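Local coordinates for adenosine kinase, putative (Trypanosoma brucei, PDB 3OTX), which probably phosphorylates adenosine to AMP at the expense of ATP, with magnesium as cofactor, in the purine salvage pathway, at residues V242-V250 against V263-V273. The protein carries 1 engineered substitution. Sequence-based numbering, arbitrary orientation.
With AP5 (bis(adenosine)-5'-pentaphosphate), chain C.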
ATOM      1  N   VAL A 242     -18.520   9.969   2.728  1.00 24.06           N
ATOM      2  CA  VAL A 242     -17.738   8.841   2.250  1.00 23.75           C
ATOM      3  C   VAL A 242     -18.581   7.800   1.526  1.00 22.50           C
ATOM      4  O   VAL A 242     -18.140   7.233   0.512  1.00 22.05           O
ATOM      5  CB  VAL A 242     -16.921   8.214   3.410  1.00 23.10           C
ATOM      6  CG1 VAL A 242     -16.118   7.015   2.941  1.00 23.83           C
ATOM      7  CG2 VAL A 242     -16.007   9.288   4.032  1.00 26.92           C
ATOM      8  N   GLU A 243     -19.793   7.551   2.023  1.00 22.52           N
ATOM      9  CA  GLU A 243     -20.696   6.630   1.341  1.00 22.49           C
ATOM     10  C   GLU A 243     -21.003   7.146  -0.068  1.00 21.66           C
ATOM     11  O   GLU A 243     -20.955   6.378  -1.019  1.00 24.54           O
ATOM     12  CB  GLU A 243     -21.985   6.407   2.135  1.00 25.49           C
ATOM     13  CG  GLU A 243     -21.746   5.489   3.329  1.00 29.84           C
ATOM     14  CD  GLU A 243     -23.039   5.097   4.030  1.00 40.15           C
ATOM     15  OE1 GLU A 243     -24.085   4.952   3.358  1.00 43.99           O
ATOM     16  OE2 GLU A 243     -22.997   4.932   5.263  1.00 42.34           O
ATOM     17  N   GLU A 244     -21.284   8.434  -0.195  1.00 21.03           N
ATOM     18  CA  GLU A 244     -21.625   9.020  -1.510  1.00 23.10           C
ATOM     19  C   GLU A 244     -20.410   9.003  -2.440  1.00 23.41           C
ATOM     20  O   GLU A 244     -20.524   8.678  -3.614  1.00 22.72           O
ATOM     21  CB  GLU A 244     -22.199  10.444  -1.346  1.00 23.68           C
ATOM     22  CG  GLU A 244     -22.552  11.159  -2.650  1.00 26.50           C
ATOM     23  CD  GLU A 244     -23.624  10.433  -3.461  1.00 30.62           C
ATOM     24  OE1 GLU A 244     -24.339   9.568  -2.906  1.00 28.94           O
ATOM     25  OE2 GLU A 244     -23.717  10.722  -4.669  1.00 27.10           O
ATOM     26  N   ILE A 245     -19.233   9.316  -1.902  1.00 19.54           N
ATOM     27  CA  ILE A 245     -18.000   9.247  -2.700  1.00 20.39           C
ATOM     28  C   ILE A 245     -17.791   7.838  -3.240  1.00 22.36           C
ATOM     29  O   ILE A 245     -17.465   7.658  -4.423  1.00 21.89           O
ATOM     30  CB  ILE A 245     -16.777   9.766  -1.898  1.00 17.72           C
ATOM     31  CG1 ILE A 245     -17.021  11.222  -1.479  1.00 22.40           C
ATOM     32  CG2 ILE A 245     -15.485   9.680  -2.725  1.00 16.18           C
ATOM     33  CD1 ILE A 245     -16.053  11.744  -0.398  1.00 21.54           C
ATOM     34  N   ALA A 246     -17.979   6.833  -2.387  1.00 20.11           N
ATOM     35  CA  ALA A 246     -17.877   5.434  -2.810  1.00 19.71           C
ATOM     36  C   ALA A 246     -18.897   5.072  -3.912  1.00 18.55           C
ATOM     37  O   ALA A 246     -18.518   4.461  -4.919  1.00 18.60           O
ATOM     38  CB  ALA A 246     -17.973   4.474  -1.608  1.00 21.86           C
ATOM     39  N   ARG A 247     -20.162   5.471  -3.730  1.00 17.98           N
ATOM     40  CA  ARG A 247     -21.219   5.258  -4.723  1.00 22.54           C
ATOM     41  C   ARG A 247     -20.778   5.814  -6.069  1.00 23.20           C
ATOM     42  O   ARG A 247     -20.867   5.134  -7.107  1.00 22.72           O
ATOM     43  CB  ARG A 247     -22.494   5.978  -4.241  1.00 22.29           C
ATOM     44  CG  ARG A 247     -23.762   5.734  -5.033  1.00 30.36           C
ATOM     45  CD  ARG A 247     -24.957   6.286  -4.230  1.00 31.45           C
ATOM     46  NE  ARG A 247     -25.312   5.399  -3.118  1.00 43.94           N
ATOM     47  CZ  ARG A 247     -25.282   5.708  -1.819  1.00 41.20           C
ATOM     48  NH1 ARG A 247     -24.929   6.920  -1.384  1.00 34.12           N
ATOM     49  NH2 ARG A 247     -25.630   4.783  -0.937  1.00 43.83           N
ATOM     50  N   ARG A 248     -20.310   7.054  -6.058  1.00 21.20           N
ATOM     51  CA  ARG A 248     -19.902   7.711  -7.305  1.00 23.52           C
ATOM     52  C   ARG A 248     -18.616   7.081  -7.913  1.00 22.75           C
ATOM     53  O   ARG A 248     -18.444   7.051  -9.138  1.00 22.71           O
ATOM     54  CB  ARG A 248     -19.717   9.212  -7.100  1.00 20.09           C
ATOM     55  CG  ARG A 248     -20.934   9.969  -6.646  1.00 21.78           C
ATOM     56  CD  ARG A 248     -20.612  11.433  -6.515  1.00 23.59           C
ATOM     57  NE  ARG A 248     -21.701  12.174  -5.886  1.00 23.67           N
ATOM     58  CZ  ARG A 248     -21.772  13.497  -5.817  1.00 20.96           C
ATOM     59  NH1 ARG A 248     -20.812  14.245  -6.350  1.00 26.11           N
ATOM     60  NH2 ARG A 248     -22.809  14.074  -5.224  1.00 23.70           N
ATOM     61  N   ALA A 249     -17.701   6.592  -7.087  1.00 18.49           N
ATOM     62  CA  ALA A 249     -16.482   5.971  -7.642  1.00 16.54           C
ATOM     63  C   ALA A 249     -16.843   4.659  -8.306  1.00 21.87           C
ATOM     64  O   ALA A 249     -16.130   4.181  -9.189  1.00 23.04           O
ATOM     65  CB  ALA A 249     -15.456   5.741  -6.531  1.00 16.93           C
ATOM     66  N   VAL A 250     -17.956   4.072  -7.885  1.00 21.57           N
ATOM     67  CA  VAL A 250     -18.421   2.847  -8.515  1.00 23.40           C
ATOM     68  C   VAL A 250     -18.961   3.140  -9.915  1.00 22.16           C
ATOM     69  O   VAL A 250     -18.572   2.466 -10.876  1.00 25.09           O
ATOM     70  CB  VAL A 250     -19.460   2.092  -7.648  1.00 24.74           C
ATOM     71  CG1 VAL A 250     -20.193   1.021  -8.468  1.00 25.19           C
ATOM     72  CG2 VAL A 250     -18.764   1.482  -6.421  1.00 21.81           C
ATOM     73  N   VAL A 263     -15.433  -0.450  -4.337  1.00 16.05           N
ATOM     74  CA  VAL A 263     -14.734   0.633  -3.676  1.00 18.07           C
ATOM     75  C   VAL A 263     -14.777   0.364  -2.175  1.00 17.43           C
ATOM     76  O   VAL A 263     -15.838   0.048  -1.624  1.00 17.68           O
ATOM     77  CB  VAL A 263     -15.350   1.999  -4.043  1.00 17.08           C
ATOM     78  CG1 VAL A 263     -14.628   3.146  -3.382  1.00 21.10           C
ATOM     79  CG2 VAL A 263     -15.332   2.223  -5.590  1.00 18.96           C
ATOM     80  N   VAL A 264     -13.622   0.482  -1.518  1.00 14.83           N
ATOM     81  CA  VAL A 264     -13.508   0.193  -0.086  1.00 13.50           C
ATOM     82  C   VAL A 264     -12.807   1.374   0.570  1.00 14.51           C
ATOM     83  O   VAL A 264     -11.647   1.632   0.258  1.00 16.24           O
ATOM     84  CB  VAL A 264     -12.620  -1.053   0.140  1.00 16.01           C
ATOM     85  CG1 VAL A 264     -12.490  -1.372   1.644  1.00 17.40           C
ATOM     86  CG2 VAL A 264     -13.166  -2.275  -0.616  1.00 17.05           C
ATOM     87  N   PHE A 265     -13.481   2.075   1.475  1.00 13.03           N
ATOM     88  CA  PHE A 265     -12.891   3.226   2.174  1.00 14.19           C
ATOM     89  C   PHE A 265     -12.931   2.959   3.675  1.00 13.55           C
ATOM     90  O   PHE A 265     -14.015   2.838   4.272  1.00 15.28           O
ATOM     91  CB  PHE A 265     -13.673   4.529   1.908  1.00 15.62           C
ATOM     92  CG  PHE A 265     -13.602   5.032   0.501  1.00 17.17           C
ATOM     93  CD1 PHE A 265     -12.443   4.877  -0.257  1.00 15.42           C
ATOM     94  CD2 PHE A 265     -14.701   5.719  -0.047  1.00 17.52           C
ATOM     95  CE1 PHE A 265     -12.373   5.387  -1.561  1.00 16.02           C
ATOM     96  CE2 PHE A 265     -14.637   6.231  -1.348  1.00 19.33           C
ATOM     97  CZ  PHE A 265     -13.468   6.046  -2.091  1.00 16.03           C
ATOM     98  N   THR A 266     -11.750   2.876   4.272  1.00 13.82           N
ATOM     99  CA  THR A 266     -11.631   2.649   5.701  1.00 12.69           C
ATOM    100  C   THR A 266     -11.759   3.969   6.454  1.00 16.14           C
ATOM    101  O   THR A 266     -11.469   5.052   5.914  1.00 16.13           O
ATOM    102  CB  THR A 266     -10.311   1.949   6.080  1.00 15.38           C
ATOM    103  OG1 THR A 266      -9.205   2.773   5.675  1.00 13.68           O
ATOM    104  CG2 THR A 266     -10.184   0.603   5.370  1.00 16.46           C
ATOM    105  N   ARG A 267     -12.195   3.851   7.718  1.00 16.20           N
ATOM    106  CA  ARG A 267     -12.525   5.020   8.511  1.00 15.89           C
ATOM    107  C   ARG A 267     -12.016   4.935   9.946  1.00 14.93           C
ATOM    108  O   ARG A 267     -12.672   5.411  10.856  1.00 15.53           O
ATOM    109  CB  ARG A 267     -14.036   5.317   8.465  1.00 16.00           C
ATOM    110  CG  ARG A 267     -14.511   5.669   7.028  1.00 15.14           C
ATOM    111  CD  ARG A 267     -15.835   6.386   7.101  1.00 16.42           C
ATOM    112  NE  ARG A 267     -16.837   5.464   7.608  1.00 17.83           N
ATOM    113  CZ  ARG A 267     -18.140   5.698   7.523  1.00 25.74           C
ATOM    114  NH1 ARG A 267     -18.574   6.833   6.978  1.00 26.96           N
ATOM    115  NH2 ARG A 267     -19.010   4.809   7.986  1.00 28.24           N
ATOM    116  N   ASP A 268     -10.798   4.420  10.108  1.00 13.44           N
ATOM    117  CA  ASP A 268     -10.205   4.103  11.441  1.00 14.18           C
ATOM    118  C   ASP A 268     -11.174   3.366  12.390  1.00 14.71           C
ATOM    119  O   ASP A 268     -11.511   2.206  12.095  1.00 16.23           O
ATOM    120  CB  ASP A 268      -9.483   5.299  12.125  1.00 18.51           C
ATOM    121  CG  ASP A 268     -10.340   6.541  12.230  1.00 16.62           C
ATOM    122  OD1 ASP A 268     -11.017   6.727  13.257  1.00 16.13           O
ATOM    123  OD2 ASP A 268     -10.348   7.319  11.247  1.00 22.18           O
ATOM    124  N   ILE A 269     -11.680   4.016  13.454  1.00 13.01           N
ATOM    125  CA  ILE A 269     -12.591   3.320  14.399  1.00 13.28           C
ATOM    126  C   ILE A 269     -14.032   3.275  13.854  1.00 18.82           C
ATOM    127  O   ILE A 269     -14.859   2.499  14.328  1.00 17.44           O
ATOM    128  CB  ILE A 269     -12.545   3.870  15.816  1.00 20.31           C
ATOM    129  CG1 ILE A 269     -12.967   5.315  15.848  1.00 18.35           C
ATOM    130  CG2 ILE A 269     -11.141   3.683  16.417  1.00 25.07           C
ATOM    131  CD1 ILE A 269     -13.377   5.769  17.253  1.00 24.26           C
ATOM    132  N   GLU A 270     -14.322   4.087  12.835  1.00 17.05           N
ATOM    133  CA  GLU A 270     -15.664   4.065  12.276  1.00 17.32           C
ATOM    134  C   GLU A 270     -15.753   2.998  11.202  1.00 13.70           C
ATOM    135  O   GLU A 270     -14.752   2.480  10.711  1.00 15.59           O
ATOM    136  CB  GLU A 270     -16.102   5.429  11.711  1.00 17.81           C
ATOM    137  CG  GLU A 270     -16.305   6.472  12.768  1.00 19.45           C
ATOM    138  CD  GLU A 270     -16.841   7.764  12.173  1.00 23.57           C
ATOM    139  OE1 GLU A 270     -16.065   8.455  11.478  1.00 33.34           O
ATOM    140  OE2 GLU A 270     -18.027   8.071  12.385  1.00 22.16           O
ATOM    141  N   SER A 271     -16.982   2.696  10.789  1.00 17.35           N
ATOM    142  CA  SER A 271     -17.149   1.570   9.868  1.00 15.30           C
ATOM    143  C   SER A 271     -16.501   1.754   8.481  1.00 16.39           C
ATOM    144  O   SER A 271     -16.358   2.871   7.971  1.00 16.93           O
ATOM    145  CB  SER A 271     -18.637   1.210   9.733  1.00 18.10           C
ATOM    146  OG  SER A 271     -19.319   2.254   9.070  1.00 20.94           O
ATOM    147  N   THR A 272     -16.069   0.639   7.907  1.00 15.85           N
ATOM    148  CA  THR A 272     -15.513   0.619   6.591  1.00 14.91           C
ATOM    149  C   THR A 272     -16.658   0.666   5.575  1.00 15.56           C
ATOM    150  O   THR A 272     -17.660  -0.043   5.713  1.00 18.16           O
ATOM    151  CB  THR A 272     -14.656  -0.635   6.371  1.00 15.56           C
ATOM    152  OG1 THR A 272     -13.447  -0.503   7.130  1.00 16.02           O
ATOM    153  CG2 THR A 272     -14.274  -0.802   4.894  1.00 18.31           C
ATOM    154  N   VAL A 273     -16.491   1.522   4.580  1.00 14.88           N
ATOM    155  CA  VAL A 273     -17.520   1.722   3.533  1.00 15.98           C
ATOM    156  C   VAL A 273     -17.188   0.785   2.358  1.00 15.80           C
ATOM    157  O   VAL A 273     -16.058   0.742   1.900  1.00 16.45           O
ATOM    158  CB  VAL A 273     -17.579   3.198   3.087  1.00 16.54           C
ATOM    159  CG1 VAL A 273     -18.515   3.404   1.870  1.00 18.22           C
ATOM    160  CG2 VAL A 273     -18.048   4.078   4.214  1.00 19.37           C
TER
HETATM  161  PA  AP5 C 346      -7.384   3.614   8.882  1.00 14.08           P
HETATM  162  O1A AP5 C 346      -6.992   4.606   9.973  1.00 14.78           O
HETATM  163  O2A AP5 C 346      -8.620   4.011   8.100  1.00 15.80           O
HETATM  164  O3A AP5 C 346      -6.221   3.366   7.797  1.00 14.22           O
HETATM  165  PB  AP5 C 346      -5.202   4.466   7.201  1.00 14.59           P
HETATM  166  O1B AP5 C 346      -5.688   5.869   7.393  1.00 15.34           O
HETATM  167  O2B AP5 C 346      -4.879   4.031   5.813  1.00 16.02           O
HETATM  168  O3B AP5 C 346      -3.968   4.191   8.170  1.00 15.66           O
HETATM  169  PG  AP5 C 346      -2.683   5.043   8.569  1.00 20.12           P
HETATM  170  O1G AP5 C 346      -2.245   4.553   9.915  1.00 28.34           O
HETATM  171  O2G AP5 C 346      -2.912   6.535   8.659  1.00 21.35           O
HETATM  172  O3G AP5 C 346      -1.693   4.551   7.481  1.00 19.99           O
HETATM  173  PD  AP5 C 346      -0.152   4.957   7.203  1.00 19.89           P
HETATM  174  O1D AP5 C 346       0.399   5.987   8.171  1.00 21.05           O
HETATM  175  O2D AP5 C 346      -0.087   5.247   5.729  1.00 20.75           O
HETATM  176  O3D AP5 C 346       0.586   3.575   7.572  1.00 16.42           O
HETATM  177  PE  AP5 C 346       0.821   2.329   6.574  1.00 18.91           P
HETATM  178  O1E AP5 C 346      -0.400   2.129   5.721  1.00 20.09           O
HETATM  179  O2E AP5 C 346       1.327   1.136   7.383  1.00 21.15           O
HETATM  180  O5F AP5 C 346      -7.502   2.170   9.569  1.00 13.22           O
HETATM  181  C5F AP5 C 346      -7.686   0.997   8.777  1.00 13.47           C
HETATM  182  C4F AP5 C 346      -8.316  -0.075   9.633  1.00 11.80           C
HETATM  183  O4F AP5 C 346      -7.529  -0.283  10.814  1.00 15.07           O
HETATM  184  C3F AP5 C 346      -9.691   0.279  10.192  1.00 14.08           C
HETATM  185  O3F AP5 C 346     -10.687  -0.072   9.263  1.00 15.69           O
HETATM  186  C2F AP5 C 346      -9.743  -0.476  11.488  1.00 17.57           C
HETATM  187  O2F AP5 C 346     -10.085  -1.818  11.245  1.00 17.61           O
HETATM  188  C1F AP5 C 346      -8.283  -0.449  11.952  1.00 14.42           C
HETATM  189  N9A AP5 C 346      -7.969   0.690  12.861  1.00 15.43           N
HETATM  190  C8A AP5 C 346      -7.202   1.818  12.557  1.00 13.65           C
HETATM  191  N7A AP5 C 346      -7.146   2.593  13.675  1.00 16.39           N
HETATM  192  C5A AP5 C 346      -7.835   1.979  14.666  1.00 16.49           C
HETATM  193  C6A AP5 C 346      -8.069   2.280  15.990  1.00 22.18           C
HETATM  194  N6A AP5 C 346      -7.496   3.329  16.586  1.00 26.43           N
HETATM  195  N1A AP5 C 346      -8.816   1.411  16.746  1.00 25.29           N
HETATM  196  C2A AP5 C 346      -9.320   0.229  16.224  1.00 25.08           C
HETATM  197  N3A AP5 C 346      -9.068  -0.067  14.901  1.00 18.78           N
HETATM  198  C4A AP5 C 346      -8.328   0.771  14.149  1.00 17.69           C
HETATM  199  O5J AP5 C 346       2.005   2.851   5.592  1.00 19.13           O
HETATM  200  C5J AP5 C 346       3.273   3.179   6.133  1.00 17.96           C
HETATM  201  C4J AP5 C 346       4.265   2.819   5.040  1.00 11.65           C
HETATM  202  O4J AP5 C 346       4.181   3.753   3.951  1.00 15.56           O
HETATM  203  C3J AP5 C 346       5.730   2.928   5.476  1.00 12.83           C
HETATM  204  O3J AP5 C 346       6.222   1.602   5.672  1.00 14.33           O
HETATM  205  C2J AP5 C 346       6.427   3.675   4.328  1.00 14.02           C
HETATM  206  O2J AP5 C 346       7.637   3.060   3.899  1.00 14.13           O
HETATM  207  C1J AP5 C 346       5.384   3.620   3.239  1.00 14.74           C
HETATM  208  N9B AP5 C 346       5.525   4.685   2.234  1.00 10.32           N
HETATM  209  C8B AP5 C 346       5.503   6.028   2.498  1.00 11.93           C
HETATM  210  N7B AP5 C 346       5.709   6.665   1.316  1.00 14.87           N
HETATM  211  C5B AP5 C 346       5.854   5.732   0.324  1.00  9.35           C
HETATM  212  C6B AP5 C 346       6.071   5.833  -1.056  1.00 10.20           C
HETATM  213  N6B AP5 C 346       6.274   6.994  -1.699  1.00 11.62           N
HETATM  214  N1B AP5 C 346       6.197   4.649  -1.731  1.00 11.27           N
HETATM  215  C2B AP5 C 346       6.020   3.408  -1.165  1.00 11.88           C
HETATM  216  N3B AP5 C 346       5.851   3.309   0.201  1.00 11.58           N
HETATM  217  C4B AP5 C 346       5.734   4.471   0.911  1.00  9.40           C
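Val242 sends CG1 between Phe265 and Val273, coming within 3.6 Å of Phe265 CD2 and 3.7 Å of Val273 CG2. That methyl lies anti to the backbone N (chi1 179°), which aims it at the strands. The Phe265 ring lies against the helix by its CD2-CE2 side: Val242 O sits in the ring plane at the edge, and Ala246 N approaches the same rim, 3.6 Å from CE2. Ile245 CG2 adds an oblique contact to CE2, while Val263 CG1, from the same strand, covers one face of the ring 3.4 Å above its plane, offset toward the rim. Ala246, with just a methyl, lets the backbones come close; its CB is 3.7 Å from Val273 CG1. One turn on, Val263 CG2 meets both Ala249 CB and Val250 CG2.

At the hairpin end, a turn in the Arg267 chain about CG-CD (chi3 -66°) lets its NE and NH2 reach Ser271 O (2.7 Å) and OG (2.8 Å). The guanidinium, fixed in this way, carries Val273 CG2 over the centre of one face and has NH1 near Val242 CB.

The helix thus packs nearly antiparallel (157°) to strand 263-267 of the central sheet, mainly through apolar side chains. Thr266, whose side chain leaves its strand away from the helix, and Asp268 of the type II' turn serve the ligand: Thr266 OG1 and Asp268 N both donate hydrogen bonds to O2A of bis(adenosine)-5'-pentaphosphate. A helix covering one side of a β-hairpin whose turn holds nucleotide phosphate fits the ATP-binding side of the ribokinase-like (PfkB) α/β fold.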